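Local coordinates for outer surface protein (Bacillus cereus ATCC 14579, PDB 1X7F) that has no experimentally established function but probably cleaves 6-phospho-N-acetylmuramic acid glycosides, as expected of a MupG-type 6-phospho-N-acetylmuramidase, at residues I58-L63 with V90-A95; G119-V124 with E144-N149; V274-E279 with R286-E291. One frame throughout, in Å; residues are numbered along the deposited sequence. Where two conformers were deposited one is given.

How the contacts relate
Contacts 1 and 2 belong to one parallel eight-stranded barrel. Strand 89-94, the second partner of contact 1, runs beside strand 119-122, the first partner of contact 2, and Leu92 joins them through probable backbone hydrogen bonds, Leu92 O to Arg121 N at 2.9 Å and Leu92 N to Gly119 O at 3.0 Å. Their centres are 11 Å apart. Inside the barrel, Ile91 CG2 packs 3.4 Å from Glu144 OE2. Contact 3 lies in the family's C-terminal range, on the other side of the chain's centre: its centre is 44 Å from that of contact 1 and 43 Å from that of contact 2, and it touches neither.

Contact 1: residues I58-L63 with V90-A95; sequences IFTCLL and VILDVA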
ATOM      1  N   ILE A  58      -5.753  10.764   8.422  1.00 36.42           N
ATOM      2  CA  ILE A  58      -6.577  11.559   7.515  1.00 36.97           C
ATOM      3  C   ILE A  58      -5.738  12.587   6.734  1.00 38.10           C
ATOM      4  O   ILE A  58      -4.909  13.299   7.316  1.00 38.03           O
ATOM      5  CB  ILE A  58      -7.722  12.286   8.286  1.00 37.71           C
ATOM      6  CG1 ILE A  58      -8.691  11.280   8.916  1.00 36.43           C
ATOM      7  CG2 ILE A  58      -8.486  13.235   7.351  1.00 36.77           C
ATOM      8  CD1 ILE A  58      -9.840  11.927   9.651  1.00 35.63           C
ATOM      9  N   PHE A  59      -5.958  12.649   5.423  1.00 38.26           N
ATOM     10  CA  PHE A  59      -5.465  13.749   4.598  1.00 39.07           C
ATOM     11  C   PHE A  59      -6.618  14.705   4.300  1.00 39.74           C
ATOM     12  O   PHE A  59      -7.637  14.319   3.752  1.00 39.34           O
ATOM     13  CB  PHE A  59      -4.833  13.243   3.299  1.00 38.30           C
ATOM     14  CG  PHE A  59      -4.471  14.352   2.331  1.00 39.52           C
ATOM     15  CD1 PHE A  59      -3.380  15.191   2.584  1.00 39.90           C
ATOM     16  CD2 PHE A  59      -5.241  14.575   1.181  1.00 38.85           C
ATOM     17  CE1 PHE A  59      -3.046  16.233   1.693  1.00 41.71           C
ATOM     18  CE2 PHE A  59      -4.925  15.612   0.282  1.00 39.62           C
ATOM     19  CZ  PHE A  59      -3.821  16.445   0.539  1.00 40.01           C
ATOM     20  N   THR A  60      -6.479  15.955   4.692  1.00 42.43           N
ATOM     21  CA  THR A  60      -7.563  16.897   4.433  1.00 45.20           C
ATOM     22  C   THR A  60      -7.093  18.134   3.694  1.00 45.56           C
ATOM     23  O   THR A  60      -5.971  18.611   3.884  1.00 45.33           O
ATOM     24  CB  THR A  60      -8.373  17.237   5.699  1.00 45.64           C
ATOM     25  OG1 THR A  60      -9.255  18.324   5.405  1.00 48.29           O
ATOM     26  CG2 THR A  60      -7.484  17.795   6.806  1.00 47.51           C
ATOM     27  N   CYS A  61      -7.988  18.635   2.854  1.00 46.75           N
ATOM     28  CA  CYS A  61      -7.666  19.628   1.855  1.00 47.11           C
ATOM     29  C   CYS A  61      -8.543  20.875   1.980  1.00 47.39           C
ATOM     30  O   CYS A  61      -9.772  20.799   1.865  1.00 47.05           O
ATOM     31  CB  CYS A  61      -7.861  18.992   0.490  1.00 47.35           C
ATOM     32  SG  CYS A  61      -7.012  19.811  -0.843  1.00 47.73           S
ATOM     33  N   LEU A  62      -7.904  22.016   2.221  1.00 47.93           N
ATOM     34  CA  LEU A  62      -8.606  23.293   2.277  1.00 49.02           C
ATOM     35  C   LEU A  62      -8.286  24.083   1.016  1.00 49.00           C
ATOM     36  O   LEU A  62      -7.205  24.663   0.887  1.00 49.01           O
ATOM     37  CB  LEU A  62      -8.243  24.067   3.555  1.00 48.77           C
ATOM     38  CG  LEU A  62      -8.820  25.469   3.824  1.00 49.61           C
ATOM     39  CD1 LEU A  62     -10.359  25.551   3.716  1.00 50.30           C
ATOM     40  CD2 LEU A  62      -8.349  25.974   5.189  1.00 49.69           C
ATOM     41  N   LEU A  63      -9.235  24.080   0.085  1.00 49.27           N
ATOM     42  CA  LEU A  63      -9.043  24.670  -1.235  1.00 50.05           C
ATOM     43  C   LEU A  63      -9.447  26.140  -1.296  1.00 50.39           C
ATOM     44  O   LEU A  63      -8.754  26.944  -1.912  1.00 50.73           O
ATOM     45  CB  LEU A  63      -9.805  23.862  -2.288  1.00 50.14           C
ATOM     46  CG  LEU A  63      -9.396  22.388  -2.375  1.00 50.60           C
ATOM     47  CD1 LEU A  63     -10.597  21.456  -2.515  1.00 49.73           C
ATOM     48  CD2 LEU A  63      -8.401  22.193  -3.491  1.00 50.43           C
ATOM     49  N   VAL A  90      -4.354  13.775  11.753  1.00 39.59           N
ATOM     50  CA  VAL A  90      -4.867  14.700  10.732  1.00 38.46           C
ATOM     51  C   VAL A  90      -3.757  15.549  10.096  1.00 38.33           C
ATOM     52  O   VAL A  90      -3.096  16.336  10.777  1.00 37.93           O
ATOM     53  CB  VAL A  90      -6.018  15.596  11.291  1.00 38.49           C
ATOM     54  CG1 VAL A  90      -6.459  16.636  10.266  1.00 38.40           C
ATOM     55  CG2 VAL A  90      -7.211  14.745  11.725  1.00 36.51           C
ATOM     56  N   ILE A  91      -3.557  15.370   8.792  1.00 38.13           N
ATOM     57  CA  ILE A  91      -2.627  16.207   8.029  1.00 38.53           C
ATOM     58  C   ILE A  91      -3.404  17.168   7.118  1.00 39.84           C
ATOM     59  O   ILE A  91      -4.185  16.733   6.263  1.00 38.24           O
ATOM     60  CB  ILE A  91      -1.595  15.354   7.232  1.00 37.97           C
ATOM     61  CG1 ILE A  91      -0.825  14.384   8.155  1.00 37.09           C
ATOM     62  CG2 ILE A  91      -0.631  16.245   6.445  1.00 37.36           C
ATOM     63  CD1 ILE A  91      -0.049  15.056   9.322  1.00 35.09           C
ATOM     64  N   LEU A  92      -3.193  18.468   7.338  1.00 41.14           N
ATOM     65  CA  LEU A  92      -3.829  19.533   6.548  1.00 43.96           C
ATOM     66  C   LEU A  92      -2.992  20.000   5.363  1.00 45.32           C
ATOM     67  O   LEU A  92      -1.820  20.345   5.509  1.00 44.75           O
ATOM     68  CB  LEU A  92      -4.151  20.751   7.420  1.00 43.90           C
ATOM     69  CG  LEU A  92      -5.604  21.051   7.803  1.00 45.75           C
ATOM     70  CD1 LEU A  92      -5.640  22.186   8.820  1.00 46.34           C
ATOM     71  CD2 LEU A  92      -6.456  21.415   6.582  1.00 46.96           C
ATOM     72  N   ASP A  93      -3.610  20.001   4.187  1.00 47.92           N
ATOM     73  CA  ASP A  93      -3.052  20.691   3.028  1.00 51.05           C
ATOM     74  C   ASP A  93      -3.878  21.947   2.741  1.00 52.07           C
ATOM     75  O   ASP A  93      -5.033  21.869   2.309  1.00 52.53           O
ATOM     76  CB  ASP A  93      -3.006  19.775   1.804  1.00 51.21           C
ATOM     77  CG  ASP A  93      -1.969  20.210   0.789  1.00 53.23           C
ATOM     78  OD1 ASP A  93      -1.611  21.414   0.770  1.00 55.58           O
ATOM     79  OD2 ASP A  93      -1.456  19.411  -0.028  1.00 55.71           O
ATOM     80  N   VAL A  94      -3.285  23.101   3.010  1.00 53.99           N
ATOM     81  CA  VAL A  94      -3.968  24.382   2.813  1.00 55.88           C
ATOM     82  C   VAL A  94      -3.329  25.125   1.635  1.00 56.92           C
ATOM     83  O   VAL A  94      -2.098  25.201   1.533  1.00 57.10           O
ATOM     84  CB  VAL A  94      -3.963  25.248   4.115  1.00 55.97           C
ATOM     85  CG1 VAL A  94      -4.752  26.543   3.933  1.00 55.38           C
ATOM     86  CG2 VAL A  94      -4.524  24.453   5.300  1.00 56.42           C
ATOM     87  N   ALA A  95      -4.171  25.630   0.733  1.00 58.37           N
ATOM     88  CA  ALA A  95      -3.718  26.428  -0.412  1.00 59.78           C
ATOM     89  C   ALA A  95      -3.028  27.723   0.053  1.00 60.49           C
ATOM     90  O   ALA A  95      -3.628  28.519   0.791  1.00 60.14           O
ATOM     91  CB  ALA A  95      -4.889  26.742  -1.343  1.00 59.66           C
TER
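Thr60 O is gripped twice from strand 89-94: Asp93 N donates an almost straight hydrogen bond at 2.8 Å (177° at the hydrogen), and Leu92 CA makes a weaker CH...O contact at 3.5 Å. Parallel pairing continues on either side: Thr60 and Leu62 donate their N-H to Ile91 O and Asp93 O, and Ile91 N and Ala95 N donate to Ile58 O and Leu62 O, the last longer at 3.2 Å.

On the inner face of the sheet, Phe59 has CG anti to its backbone nitrogen (chi1 172°), which lays the ring out toward Asp93. Its CE1 comes to 3.5 Å from Asp93 CB, and Asp93 OD2 sits in plane at the ring edge; ring and carboxylate are 77° apart. Across the barrel, Phe203 meets the ring edge-to-face.

The outer face is largely apolar. Methyl CG2 of Thr60 touches two side chains of the other strand, 3.8 Å from Val90 CG1 and 3.8 Å from Leu92 CD2, while Leu62 CD2 runs alongside Val94 CG1 at 3.9 Å. Phe76 of helix 74-85 covers Thr60 and Leu62, and Phe112 of helix 110-115 covers Leu92 and Val94.

Two parallel strands linked through helix 74-85, with polar Asp93 near their C-terminal ends, make a beta-alpha-beta unit of a TIM barrel, the fold whose active sites lie at that end.

Contact 2: residues G119-V124 with E144-N149; sequences GIRLDV and ELNVSN
Both Arg121 and Glu144 leave the backbone with CG anti to the nitrogen (chi1 -166° and -175°), and both then run on extended, which carries their charged ends over the same inner face of the sheet. The two chains pass each other at a slant, with guanidinium and carboxylate planes 73° apart. Glu144 OE2 lies in plane at the guanidinium edge but closest to Arg121 CD, at 3.1 Å; to Arg121 NE it makes only a long salt bridge of 3.8 Å. The firmer ion pair of this arginine is within its own segment, where Arg121 NH1 donates to Asp123 OD1 at 2.8 Å, reaching it from above the carboxylate plane. Glu144 finds its stronger partner elsewhere, in a salt bridge from OE1 to Arg57, while Arg121 NH2 bonds to Cys170 O and Asn172 OD1, so several residues fix how the guanidinium is turned.

The backbones underneath are neighbouring parallel strands of the TIM barrel, the two strands of a beta-alpha-beta unit whose connection holds helix 129-134. Glu144 is held at both its backbone groups: its N donates to Ile120 O at 2.7 Å, and its O accepts from Leu122 N at 2.7 Å. On the outer face, Leu122 and Leu145 approach each other at their methyls and also pack on helix 129-134.

Beyond Glu144 the strands part. Leu122 O and Asn146 N stand 3.6 Å apart; a water beside the gap is near both, although its distance to the carbonyl is too short to trust. Asn146 ND2 takes up the pairing, donating in the carbonyl plane, on a lone pair, to Asp123 O at 3.0 Å. The other end of that amide, Asn146 OD1, accepts from Ser148 N at 2.9 Å and closes an Asx turn.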
ATOM      1  N   GLY A 119      -0.456  17.945  11.678  1.00 37.53           N
ATOM      2  CA  GLY A 119       0.608  18.353  10.776  1.00 36.23           C
ATOM      3  C   GLY A 119       0.098  19.076   9.549  1.00 35.98           C
ATOM      4  O   GLY A 119      -1.106  19.154   9.313  1.00 34.62           O
ATOM      5  N   ILE A 120       1.032  19.617   8.777  1.00 36.56           N
ATOM      6  CA  ILE A 120       0.726  20.318   7.537  1.00 37.69           C
ATOM      7  C   ILE A 120       1.597  19.794   6.409  1.00 38.51           C
ATOM      8  O   ILE A 120       2.757  19.434   6.631  1.00 38.13           O
ATOM      9  CB  ILE A 120       0.917  21.858   7.675  1.00 37.32           C
ATOM     10  CG1 ILE A 120       2.244  22.188   8.364  1.00 36.54           C
ATOM     11  CG2 ILE A 120      -0.278  22.495   8.383  1.00 37.01           C
ATOM     12  CD1 ILE A 120       2.784  23.542   7.988  1.00 38.41           C
ATOM     13  N   ARG A 121       1.029  19.757   5.205  1.00 39.90           N
ATOM     14  CA  ARG A 121       1.787  19.378   4.024  1.00 41.58           C
ATOM     15  C   ARG A 121       2.394  20.591   3.340  1.00 42.50           C
ATOM     16  O   ARG A 121       1.771  21.658   3.245  1.00 42.34           O
ATOM     17  CB  ARG A 121       0.939  18.562   3.048  1.00 42.29           C
ATOM     18  CG  ARG A 121       1.772  17.852   1.979  1.00 44.90           C
ATOM     19  CD  ARG A 121       1.142  16.598   1.401  1.00 48.92           C
ATOM     20  NE  ARG A 121       1.994  15.983   0.387  1.00 49.38           N
ATOM     21  CZ  ARG A 121       2.056  16.399  -0.869  1.00 49.34           C
ATOM     22  NH1 ARG A 121       1.319  17.425  -1.261  1.00 51.80           N
ATOM     23  NH2 ARG A 121       2.848  15.794  -1.737  1.00 48.17           N
ATOM     24  N   LEU A 122       3.645  20.428   2.919  1.00 43.45           N
ATOM     25  CA  LEU A 122       4.312  21.394   2.063  1.00 44.02           C
ATOM     26  C   LEU A 122       4.367  20.776   0.669  1.00 44.92           C
ATOM     27  O   LEU A 122       5.331  20.097   0.303  1.00 44.49           O
ATOM     28  CB  LEU A 122       5.707  21.740   2.587  1.00 43.32           C
ATOM     29  CG  LEU A 122       5.808  22.422   3.955  1.00 43.12           C
ATOM     30  CD1 LEU A 122       7.252  22.762   4.244  1.00 40.76           C
ATOM     31  CD2 LEU A 122       4.933  23.668   4.049  1.00 43.36           C
ATOM     32  N   ASP A 123       3.290  21.002  -0.078  1.00 46.21           N
ATOM     33  CA  ASP A 123       3.117  20.505  -1.439  1.00 47.63           C
ATOM     34  C   ASP A 123       4.243  21.004  -2.361  1.00 47.56           C
ATOM     35  O   ASP A 123       4.798  20.248  -3.168  1.00 47.14           O
ATOM     36  CB  ASP A 123       1.746  20.963  -1.950  1.00 48.64           C
ATOM     37  CG  ASP A 123       1.362  20.323  -3.265  1.00 50.96           C
ATOM     38  OD1 ASP A 123       1.685  19.132  -3.466  1.00 52.07           O
ATOM     39  OD2 ASP A 123       0.721  20.938  -4.151  1.00 53.86           O
ATOM     40  N   VAL A 124       4.565  22.287  -2.222  1.00 47.64           N
ATOM     41  CA  VAL A 124       5.711  22.888  -2.889  1.00 47.89           C
ATOM     42  C   VAL A 124       6.707  23.304  -1.801  1.00 48.45           C
ATOM     43  O   VAL A 124       6.309  23.715  -0.706  1.00 48.00           O
ATOM     44  CB  VAL A 124       5.285  24.079  -3.807  1.00 47.84           C
ATOM     45  CG1 VAL A 124       6.489  24.870  -4.313  1.00 46.88           C
ATOM     46  CG2 VAL A 124       4.456  23.575  -4.987  1.00 47.17           C
ATOM     47  N   GLU A 144       4.894  17.730   6.860  1.00 34.35           N
ATOM     48  CA  GLU A 144       4.859  16.754   5.771  1.00 34.97           C
ATOM     49  C   GLU A 144       5.459  17.313   4.479  1.00 34.48           C
ATOM     50  O   GLU A 144       5.030  18.348   3.975  1.00 34.90           O
ATOM     51  CB  GLU A 144       3.443  16.236   5.523  1.00 34.87           C
ATOM     52  CG  GLU A 144       3.399  15.131   4.474  1.00 37.34           C
ATOM     53  CD  GLU A 144       2.111  14.346   4.504  1.00 41.51           C
ATOM     54  OE1 GLU A 144       2.083  13.275   5.135  1.00 45.51           O
ATOM     55  OE2 GLU A 144       1.125  14.788   3.897  1.00 45.53           O
ATOM     56  N   LEU A 145       6.464  16.617   3.963  1.00 33.97           N
ATOM     57  CA  LEU A 145       7.129  17.015   2.734  1.00 33.75           C
ATOM     58  C   LEU A 145       6.609  16.201   1.549  1.00 34.04           C
ATOM     59  O   LEU A 145       6.084  15.096   1.719  1.00 34.05           O
ATOM     60  CB  LEU A 145       8.644  16.841   2.861  1.00 32.94           C
ATOM     61  CG  LEU A 145       9.379  17.522   4.018  1.00 31.87           C
ATOM     62  CD1 LEU A 145      10.787  16.994   4.065  1.00 29.99           C
ATOM     63  CD2 LEU A 145       9.375  19.048   3.891  1.00 28.94           C
ATOM     64  N   ASN A 146       6.763  16.763   0.358  1.00 33.55           N
ATOM     65  CA  ASN A 146       6.419  16.082  -0.879  1.00 34.63           C
ATOM     66  C   ASN A 146       7.525  15.087  -1.227  1.00 34.46           C
ATOM     67  O   ASN A 146       8.663  15.479  -1.477  1.00 35.09           O
ATOM     68  CB  ASN A 146       6.248  17.118  -2.013  1.00 33.83           C
ATOM     69  CG  ASN A 146       5.537  16.549  -3.244  1.00 35.57           C
ATOM     70  OD1 ASN A 146       5.463  15.329  -3.455  1.00 36.71           O
ATOM     71  ND2 ASN A 146       4.993  17.437  -4.049  1.00 34.48           N
ATOM     72  N   VAL A 147       7.189  13.802  -1.243  1.00 35.33           N
ATOM     73  CA  VAL A 147       8.153  12.753  -1.623  1.00 35.63           C
ATOM     74  C   VAL A 147       8.394  12.732  -3.140  1.00 36.54           C
ATOM     75  O   VAL A 147       9.483  12.354  -3.589  1.00 35.90           O
ATOM     76  CB  VAL A 147       7.720  11.361  -1.105  1.00 34.81           C
ATOM     77  CG1 VAL A 147       8.803  10.310  -1.337  1.00 34.00           C
ATOM     78  CG2 VAL A 147       7.444  11.435   0.378  1.00 36.39           C
ATOM     79  N   SER A 148       7.400  13.199  -3.908  1.00 36.81           N
ATOM     80  CA  SER A 148       7.366  13.024  -5.359  1.00 38.10           C
ATOM     81  C   SER A 148       8.376  13.818  -6.202  1.00 39.10           C
ATOM     82  O   SER A 148       8.333  13.745  -7.425  1.00 40.48           O
ATOM     83  CB  SER A 148       5.943  13.247  -5.892  1.00 38.27           C
ATOM     84  OG  SER A 148       5.013  12.407  -5.230  1.00 36.79           O
ATOM     85  N   ASN A 149       9.268  14.562  -5.554  0.50 39.44           N
ATOM     86  CA  ASN A 149      10.326  15.287  -6.247  0.50 39.71           C
ATOM     87  C   ASN A 149      11.668  14.608  -5.975  0.50 40.76           C
ATOM     88  O   ASN A 149      12.145  14.579  -4.838  0.50 40.81           O
ATOM     89  CB  ASN A 149      10.354  16.755  -5.804  0.50 39.13           C
ATOM     90  CG  ASN A 149      10.990  17.686  -6.843  0.50 38.02           C
ATOM     91  OD1 ASN A 149      11.504  17.252  -7.877  0.50 33.91           O
ATOM     92  ND2 ASN A 149      10.943  18.983  -6.562  0.50 36.84           N
TER
HETATM   93  O   HOH W   1       7.729  19.673   0.290  1.00 33.09           O

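Contact 3: residues V274-E279 with R286-E291; sequences VHFVDE and RATLQE
The ring of Phe276 is the flat group here, and helix 282-289 meets it at the rim: Leu289 CG and Thr288 CB both lie at its edge, in the plane of the ring, and the contacts to the helix run through CE1, CZ and CE2. The work is divided between the two helix residues. Leu289 takes the CE1 side, with CD1 at 4.0 Å from Phe276 CE1, while Thr288 takes the CE2 side, its CG2 at 3.8 Å from Phe276 CE2 and placed obliquely to the ring. CZ at the far corner touches both, reaching Leu289 CG at 3.9 Å. With its CG anti to the carbonyl carbon (chi1 -68°), Phe276 sends the ring off the strand straight at the helix, and the two helix side chains come to meet it from the opposite direction.

Val274, two residues earlier on the same side of the strand, adds a smaller contact. Its CG1 occupies the position between the backbone nitrogen and the carbonyl carbon (chi1 63°) and lies 4.1 Å from Leu289 CD2, the two side chains meeting at a slant.

No hydrogen bond links the segments, and together they bury just 164 Å². The hydroxyl of Thr288 turns back to its own helix, OG1 bonding to Glu284 O, which leaves methyl CG2 for the apolar side. Around this patch, Val361 of strand 358-364 touches both Phe276 and Thr288, Cys383 of strand 380-384 touches Val274 and Thr288, and Glu385 at the chain end packs on Phe276 and Leu289.

The arrangement is alpha/beta packing: a short helix, following its strand after a brief loop, lies over part of one face of the mixed sheet of the C-terminal domain, above strand 270-276 and its neighbours 380-384 and 358-364.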
ATOM      1  N   VAL A 274      -5.328 -16.656  -4.382  1.00 35.03           N
ATOM      2  CA  VAL A 274      -5.285 -17.889  -5.176  1.00 34.75           C
ATOM      3  C   VAL A 274      -6.723 -18.355  -5.490  1.00 35.43           C
ATOM      4  O   VAL A 274      -7.632 -18.245  -4.651  1.00 35.30           O
ATOM      5  CB  VAL A 274      -4.468 -19.022  -4.451  1.00 34.65           C
ATOM      6  CG1 VAL A 274      -5.135 -19.437  -3.121  1.00 33.38           C
ATOM      7  CG2 VAL A 274      -4.276 -20.264  -5.345  1.00 36.25           C
ATOM      8  N   HIS A 275      -6.913 -18.838  -6.715  1.00 35.59           N
ATOM      9  CA  HIS A 275      -8.125 -19.524  -7.123  1.00 36.19           C
ATOM     10  C   HIS A 275      -7.760 -20.974  -7.427  1.00 35.16           C
ATOM     11  O   HIS A 275      -6.909 -21.242  -8.271  1.00 34.91           O
ATOM     12  CB  HIS A 275      -8.735 -18.878  -8.374  1.00 36.90           C
ATOM     13  CG  HIS A 275      -9.083 -17.429  -8.209  1.00 40.13           C
ATOM     14  ND1 HIS A 275     -10.303 -17.005  -7.727  1.00 43.18           N
ATOM     15  CD2 HIS A 275      -8.374 -16.305  -8.475  1.00 42.71           C
ATOM     16  CE1 HIS A 275     -10.328 -15.683  -7.692  1.00 42.41           C
ATOM     17  NE2 HIS A 275      -9.171 -15.234  -8.147  1.00 41.67           N
ATOM     18  N   PHE A 276      -8.410 -21.904  -6.742  1.00 34.90           N
ATOM     19  CA  PHE A 276      -8.176 -23.320  -6.962  1.00 35.62           C
ATOM     20  C   PHE A 276      -8.846 -23.888  -8.204  1.00 35.81           C
ATOM     21  O   PHE A 276      -9.935 -23.461  -8.573  1.00 35.54           O
ATOM     22  CB  PHE A 276      -8.597 -24.113  -5.721  1.00 35.41           C
ATOM     23  CG  PHE A 276      -7.730 -23.852  -4.542  1.00 35.99           C
ATOM     24  CD1 PHE A 276      -8.222 -23.135  -3.444  1.00 36.84           C
ATOM     25  CD2 PHE A 276      -6.403 -24.279  -4.540  1.00 32.16           C
ATOM     26  CE1 PHE A 276      -7.399 -22.870  -2.347  1.00 36.72           C
ATOM     27  CE2 PHE A 276      -5.580 -24.019  -3.459  1.00 33.50           C
ATOM     28  CZ  PHE A 276      -6.075 -23.314  -2.359  1.00 35.58           C
ATOM     29  N   VAL A 277      -8.190 -24.862  -8.842  1.00 36.41           N
ATOM     30  CA  VAL A 277      -8.854 -25.659  -9.882  1.00 36.92           C
ATOM     31  C   VAL A 277      -9.828 -26.639  -9.226  1.00 37.82           C
ATOM     32  O   VAL A 277      -9.649 -27.000  -8.055  1.00 38.64           O
ATOM     33  CB  VAL A 277      -7.849 -26.427 -10.802  1.00 36.80           C
ATOM     34  CG1 VAL A 277      -6.856 -25.468 -11.440  1.00 36.16           C
ATOM     35  CG2 VAL A 277      -7.127 -27.575 -10.044  1.00 35.04           C
ATOM     36  N   ASP A 278     -10.846 -27.065  -9.972  1.00 38.14           N
ATOM     37  CA  ASP A 278     -11.842 -28.030  -9.480  1.00 39.80           C
ATOM     38  C   ASP A 278     -11.233 -29.322  -8.919  1.00 39.59           C
ATOM     39  O   ASP A 278     -11.764 -29.921  -7.981  1.00 39.50           O
ATOM     40  CB  ASP A 278     -12.835 -28.390 -10.594  1.00 40.28           C
ATOM     41  CG  ASP A 278     -13.748 -27.226 -10.976  1.00 44.42           C
ATOM     42  OD1 ASP A 278     -13.865 -26.247 -10.197  1.00 47.13           O
ATOM     43  OD2 ASP A 278     -14.398 -27.211 -12.050  1.00 48.80           O
ATOM     44  N   GLU A 279     -10.113 -29.731  -9.499  1.00 39.75           N
ATOM     45  CA  GLU A 279      -9.474 -30.997  -9.174  1.00 40.51           C
ATOM     46  C   GLU A 279      -8.590 -30.962  -7.914  1.00 39.91           C
ATOM     47  O   GLU A 279      -8.121 -32.016  -7.470  1.00 40.72           O
ATOM     48  CB  GLU A 279      -8.658 -31.488 -10.379  1.00 41.36           C
ATOM     49  CG  GLU A 279      -9.484 -31.715 -11.655  1.00 44.83           C
ATOM     50  CD  GLU A 279      -9.965 -30.415 -12.316  1.00 47.17           C
ATOM     51  OE1 GLU A 279      -9.204 -29.415 -12.342  1.00 43.64           O
ATOM     52  OE2 GLU A 279     -11.118 -30.397 -12.810  1.00 49.42           O
ATOM     53  N   ARG A 286      -4.635 -27.446   1.742  1.00 33.11           N
ATOM     54  CA  ARG A 286      -4.011 -27.218   3.056  1.00 34.28           C
ATOM     55  C   ARG A 286      -2.548 -26.793   2.903  1.00 33.64           C
ATOM     56  O   ARG A 286      -2.109 -25.843   3.557  1.00 33.81           O
ATOM     57  CB  ARG A 286      -4.116 -28.469   3.947  1.00 33.31           C
ATOM     58  CG  ARG A 286      -3.704 -28.243   5.401  1.00 37.43           C
ATOM     59  CD  ARG A 286      -3.673 -29.505   6.305  1.00 36.90           C
ATOM     60  NE  ARG A 286      -4.595 -30.511   5.811  1.00 41.31           N
ATOM     61  CZ  ARG A 286      -4.263 -31.747   5.466  1.00 40.95           C
ATOM     62  NH1 ARG A 286      -3.019 -32.197   5.615  1.00 38.90           N
ATOM     63  NH2 ARG A 286      -5.207 -32.550   5.002  1.00 41.66           N
ATOM     64  N   ALA A 287      -1.808 -27.491   2.039  1.00 32.48           N
ATOM     65  CA  ALA A 287      -0.422 -27.124   1.711  1.00 33.24           C
ATOM     66  C   ALA A 287      -0.346 -25.680   1.224  1.00 32.88           C
ATOM     67  O   ALA A 287       0.583 -24.963   1.536  1.00 34.33           O
ATOM     68  CB  ALA A 287       0.153 -28.063   0.645  1.00 31.84           C
ATOM     69  N   THR A 288      -1.335 -25.266   0.449  1.00 33.17           N
ATOM     70  CA  THR A 288      -1.376 -23.918  -0.107  1.00 33.15           C
ATOM     71  C   THR A 288      -1.715 -22.856   0.945  1.00 33.02           C
ATOM     72  O   THR A 288      -1.016 -21.845   1.050  1.00 32.86           O
ATOM     73  CB  THR A 288      -2.401 -23.882  -1.266  1.00 33.74           C
ATOM     74  OG1 THR A 288      -1.980 -24.802  -2.293  1.00 32.47           O
ATOM     75  CG2 THR A 288      -2.423 -22.489  -1.942  1.00 31.28           C
ATOM     76  N   LEU A 289      -2.776 -23.105   1.718  1.00 32.53           N
ATOM     77  CA  LEU A 289      -3.408 -22.078   2.563  1.00 33.54           C
ATOM     78  C   LEU A 289      -2.928 -22.034   4.005  1.00 34.75           C
ATOM     79  O   LEU A 289      -2.960 -20.980   4.639  1.00 34.90           O
ATOM     80  CB  LEU A 289      -4.927 -22.256   2.588  1.00 31.87           C
ATOM     81  CG  LEU A 289      -5.745 -22.163   1.309  1.00 30.01           C
ATOM     82  CD1 LEU A 289      -7.210 -22.500   1.624  1.00 31.25           C
ATOM     83  CD2 LEU A 289      -5.623 -20.789   0.692  1.00 27.46           C
ATOM     84  N   GLN A 290      -2.509 -23.181   4.524  1.00 36.62           N
ATOM     85  CA  GLN A 290      -2.214 -23.310   5.945  1.00 39.40           C
ATOM     86  C   GLN A 290      -0.753 -23.004   6.242  1.00 39.87           C
ATOM     87  O   GLN A 290      -0.361 -22.883   7.392  1.00 41.99           O
ATOM     88  CB  GLN A 290      -2.601 -24.712   6.458  1.00 37.95           C
ATOM     89  CG  GLN A 290      -2.874 -24.744   7.930  1.00 43.53           C
ATOM     90  CD  GLN A 290      -3.407 -26.079   8.416  1.00 47.58           C
ATOM     91  OE1 GLN A 290      -2.664 -26.865   9.008  1.00 47.08           O
ATOM     92  NE2 GLN A 290      -4.694 -26.341   8.165  1.00 47.32           N
ATOM     93  N   GLU A 291       0.045 -22.872   5.199  1.00 41.21           N
ATOM     94  CA  GLU A 291       1.479 -22.697   5.354  1.00 42.10           C
ATOM     95  C   GLU A 291       1.903 -21.257   5.159  1.00 41.72           C
ATOM     96  O   GLU A 291       1.417 -20.574   4.258  1.00 43.03           O
ATOM     97  CB  GLU A 291       2.244 -23.573   4.338  1.00 42.42           C
ATOM     98  CG  GLU A 291       1.861 -25.050   4.341  1.00 44.69           C
ATOM     99  CD  GLU A 291       2.116 -25.721   5.676  1.00 48.75           C
ATOM    100  OE1 GLU A 291       3.185 -25.450   6.268  1.00 51.33           O
ATOM    101  OE2 GLU A 291       1.248 -26.510   6.135  1.00 48.91           O
TER